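Local coordinates for phage terminase large subunit (Thermus phage P7426, PDB 7KS4), which probably acts as the ATP-driven motor that moves viral DNA into empty capsids and as the nuclease that cuts it, here represented by its N-terminal ATPase domain, at residues Lys36-Leu42 with Asp218-Ala224. Residues are numbered along the deposited sequence; the frame is centred on the assembly and turned at random.
Sequences KRRVACL and DFESFHA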
loop_
_atom_site.group_PDB
_atom_site.type_symbol
_atom_site.label_atom_id
_atom_site.label_comp_id
_atom_site.label_asym_id
_atom_site.label_seq_id
_atom_site.Cartn_x
_atom_site.Cartn_y
_atom_site.Cartn_z
ATOM N N LYS A 36 -7.691 5.790 -8.542
ATOM C CA LYS A 36 -8.337 4.846 -7.640
ATOM C C LYS A 36 -7.653 3.487 -7.639
ATOM O O LYS A 36 -7.857 2.713 -6.700
ATOM C CB LYS A 36 -9.815 4.698 -8.009
ATOM C CG LYS A 36 -10.582 6.001 -7.893
ATOM C CD LYS A 36 -11.728 5.900 -6.901
ATOM C CE LYS A 36 -12.326 7.270 -6.599
ATOM N NZ LYS A 36 -12.739 7.998 -7.833
ATOM N N ARG A 37 -6.840 3.190 -8.655
ATOM C CA ARG A 37 -6.049 1.965 -8.720
ATOM C C ARG A 37 -4.607 2.389 -8.972
ATOM O O ARG A 37 -4.240 2.719 -10.104
ATOM C CB ARG A 37 -6.539 1.024 -9.814
ATOM C CG ARG A 37 -8.017 0.662 -9.708
ATOM C CD ARG A 37 -8.295 -0.305 -8.561
ATOM N NE ARG A 37 -9.724 -0.610 -8.490
ATOM C CZ ARG A 37 -10.594 -0.011 -7.678
ATOM N NH1 ARG A 37 -10.199 0.940 -6.843
ATOM N NH2 ARG A 37 -11.879 -0.365 -7.707
ATOM N N ARG A 38 -3.808 2.387 -7.916
ATOM C CA ARG A 38 -2.383 2.672 -8.003
ATOM C C ARG A 38 -1.623 1.359 -7.887
ATOM O O ARG A 38 -1.800 0.620 -6.909
ATOM C CB ARG A 38 -1.965 3.641 -6.901
ATOM C CG ARG A 38 -2.487 5.057 -7.101
ATOM C CD ARG A 38 -2.169 5.944 -5.899
ATOM N NE ARG A 38 -2.965 5.606 -4.722
ATOM C CZ ARG A 38 -2.808 6.167 -3.522
ATOM N NH1 ARG A 38 -1.866 7.085 -3.324
ATOM N NH2 ARG A 38 -3.584 5.801 -2.513
ATOM N N VAL A 39 -0.774 1.081 -8.872
ATOM C CA VAL A 39 -0.045 -0.175 -8.970
ATOM C C VAL A 39 1.437 0.181 -8.978
ATOM O O VAL A 39 1.916 0.837 -9.912
ATOM C CB VAL A 39 -0.429 -0.968 -10.227
ATOM C CG1 VAL A 39 0.184 -2.364 -10.194
ATOM C CG2 VAL A 39 -1.944 -1.060 -10.373
ATOM N N ALA A 40 2.170 -0.252 -7.954
ATOM C CA ALA A 40 3.593 0.055 -7.834
ATOM C C ALA A 40 4.389 -1.236 -7.940
ATOM O O ALA A 40 4.311 -2.101 -7.060
ATOM C CB ALA A 40 3.898 0.778 -6.522
ATOM N N CYS A 41 5.161 -1.361 -9.016
ATOM C CA CYS A 41 6.072 -2.482 -9.208
ATOM C C CYS A 41 7.468 -1.955 -8.906
ATOM O O CYS A 41 8.090 -1.306 -9.750
ATOM C CB CYS A 41 5.967 -3.034 -10.622
ATOM S SG CYS A 41 7.167 -4.337 -10.970
ATOM N N LEU A 42 7.949 -2.224 -7.694
ATOM C CA LEU A 42 9.192 -1.647 -7.198
ATOM C C LEU A 42 10.042 -2.744 -6.570
ATOM O O LEU A 42 9.525 -3.697 -5.981
ATOM C CB LEU A 42 8.938 -0.513 -6.166
ATOM C CG LEU A 42 7.843 0.528 -6.451
ATOM C CD1 LEU A 42 7.726 1.524 -5.304
ATOM C CD2 LEU A 42 8.094 1.282 -7.751
ATOM N N ASP A 218 -8.574 5.081 -14.640
ATOM C CA ASP A 218 -8.536 4.995 -13.185
ATOM C C ASP A 218 -7.274 4.320 -12.663
ATOM O O ASP A 218 -7.146 4.143 -11.447
ATOM C CB ASP A 218 -9.773 4.258 -12.657
ATOM C CG ASP A 218 -10.101 2.999 -13.449
ATOM O OD1 ASP A 218 -9.686 2.901 -14.628
ATOM O OD2 ASP A 218 -10.792 2.112 -12.892
ATOM N N PHE A 219 -6.342 3.969 -13.545
ATOM C CA PHE A 219 -5.120 3.275 -13.168
ATOM C C PHE A 219 -3.913 4.187 -13.337
ATOM O O PHE A 219 -3.797 4.905 -14.336
ATOM C CB PHE A 219 -4.922 2.018 -14.017
ATOM C CG PHE A 219 -5.710 0.826 -13.546
ATOM C CD1 PHE A 219 -7.080 0.758 -13.738
ATOM C CD2 PHE A 219 -5.070 -0.244 -12.946
ATOM C CE1 PHE A 219 -7.800 -0.351 -13.310
ATOM C CE2 PHE A 219 -5.784 -1.350 -12.519
ATOM C CZ PHE A 219 -7.144 -1.403 -12.701
ATOM N N GLU A 220 -3.001 4.134 -12.372
ATOM C CA GLU A 220 -1.702 4.779 -12.517
ATOM C C GLU A 220 -0.647 3.855 -11.934
ATOM O O GLU A 220 -0.804 3.366 -10.814
ATOM C CB GLU A 220 -1.653 6.145 -11.824
ATOM C CG GLU A 220 -0.309 6.840 -11.978
ATOM C CD GLU A 220 -0.359 8.289 -11.545
ATOM O OE1 GLU A 220 -1.437 8.734 -11.097
ATOM O OE2 GLU A 220 0.676 8.978 -11.655
ATOM N N SER A 221 0.421 3.617 -12.693
ATOM C CA SER A 221 1.436 2.651 -12.311
ATOM C C SER A 221 2.794 3.311 -12.116
ATOM O O SER A 221 3.135 4.289 -12.789
ATOM C CB SER A 221 1.558 1.551 -13.352
ATOM O OG SER A 221 0.359 0.810 -13.420
ATOM N N PHE A 222 3.569 2.737 -11.197
ATOM C CA PHE A 222 4.877 3.245 -10.810
ATOM C C PHE A 222 5.874 2.100 -10.858
ATOM O O PHE A 222 5.545 0.968 -10.483
ATOM C CB PHE A 222 4.814 3.850 -9.408
ATOM C CG PHE A 222 3.637 4.755 -9.208
ATOM C CD1 PHE A 222 3.776 6.126 -9.337
ATOM C CD2 PHE A 222 2.382 4.234 -8.924
ATOM C CE1 PHE A 222 2.693 6.959 -9.171
ATOM C CE2 PHE A 222 1.303 5.065 -8.755
ATOM C CZ PHE A 222 1.465 6.432 -8.881
ATOM N N HIS A 223 7.087 2.400 -11.329
ATOM C CA HIS A 223 8.121 1.394 -11.523
ATOM C C HIS A 223 9.459 1.936 -11.039
ATOM O O HIS A 223 9.808 3.083 -11.329
ATOM C CB HIS A 223 8.236 0.985 -12.993
ATOM C CG HIS A 223 9.143 -0.181 -13.210
ATOM N ND1 HIS A 223 10.305 -0.094 -13.945
ATOM C CD2 HIS A 223 9.074 -1.455 -12.760
ATOM C CE1 HIS A 223 10.904 -1.271 -13.951
ATOM N NE2 HIS A 223 10.178 -2.114 -13.240
ATOM N N ALA A 224 10.204 1.117 -10.304
ATOM C CA ALA A 224 11.540 1.511 -9.876
ATOM C C ALA A 224 12.304 0.277 -9.433
ATOM O O ALA A 224 11.795 -0.524 -8.643
ATOM C CB ALA A 224 11.484 2.537 -8.736
#
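Val39 O accepts a hydrogen bond from Phe222 N at 2.8 Å, and Val39 O is also met by the CA of Ser221, at 3.0 Å. Cys41 N then reaches Phe222 O at the same 2.8 Å. These bonds belong to a parallel pair of strands in the central sheet of the P-loop ATPase domain. Strand 219-224 is the outermost strand on this side. Strand 37-42 lies between it and strand 178-183, and it leads into the nucleotide-binding loop that holds ADP. Six backbone hydrogen bonds join the two strands, and their directions differ by 13°.

Arg37, Val39, Cys41, Phe219, Ser221 and His223 share one face. Arg37 CB sits over the centre of the Phe219 ring, 3.6 Å from its centroid, in a CH-pi contact. Its CG also lies over this ring. A bend at chi2 (-73°) then turns the chain away, and NH1 returns to Lys36 O, above that carbonyl's plane. The guanidinium and ring planes are 72° apart. Helix 190-197 covers this face with Phe191 and Phe195, and Ser221 OG bonds to Phe195 O.

On the other face, Phe222 turns a ring edge to Arg38, with CE2 4.0 Å from Arg38 CB. The guanidinium of Arg38 continues to Glu55, to Ile30 O and to a bound sulfate. Helix 25-32 packs here against Ala40, Leu42 and Phe222. The CD2 branch of Leu42 comes close to the edge strand, 3.7 Å from Ala224 CB, while its side chain also lies close to Ser46 and Lys48 of the ADP site. At the C-terminal end of the pair, Cys41 SG lies in the plane of the His223 ring, at its edge, 3.9 Å from CD2 of His223.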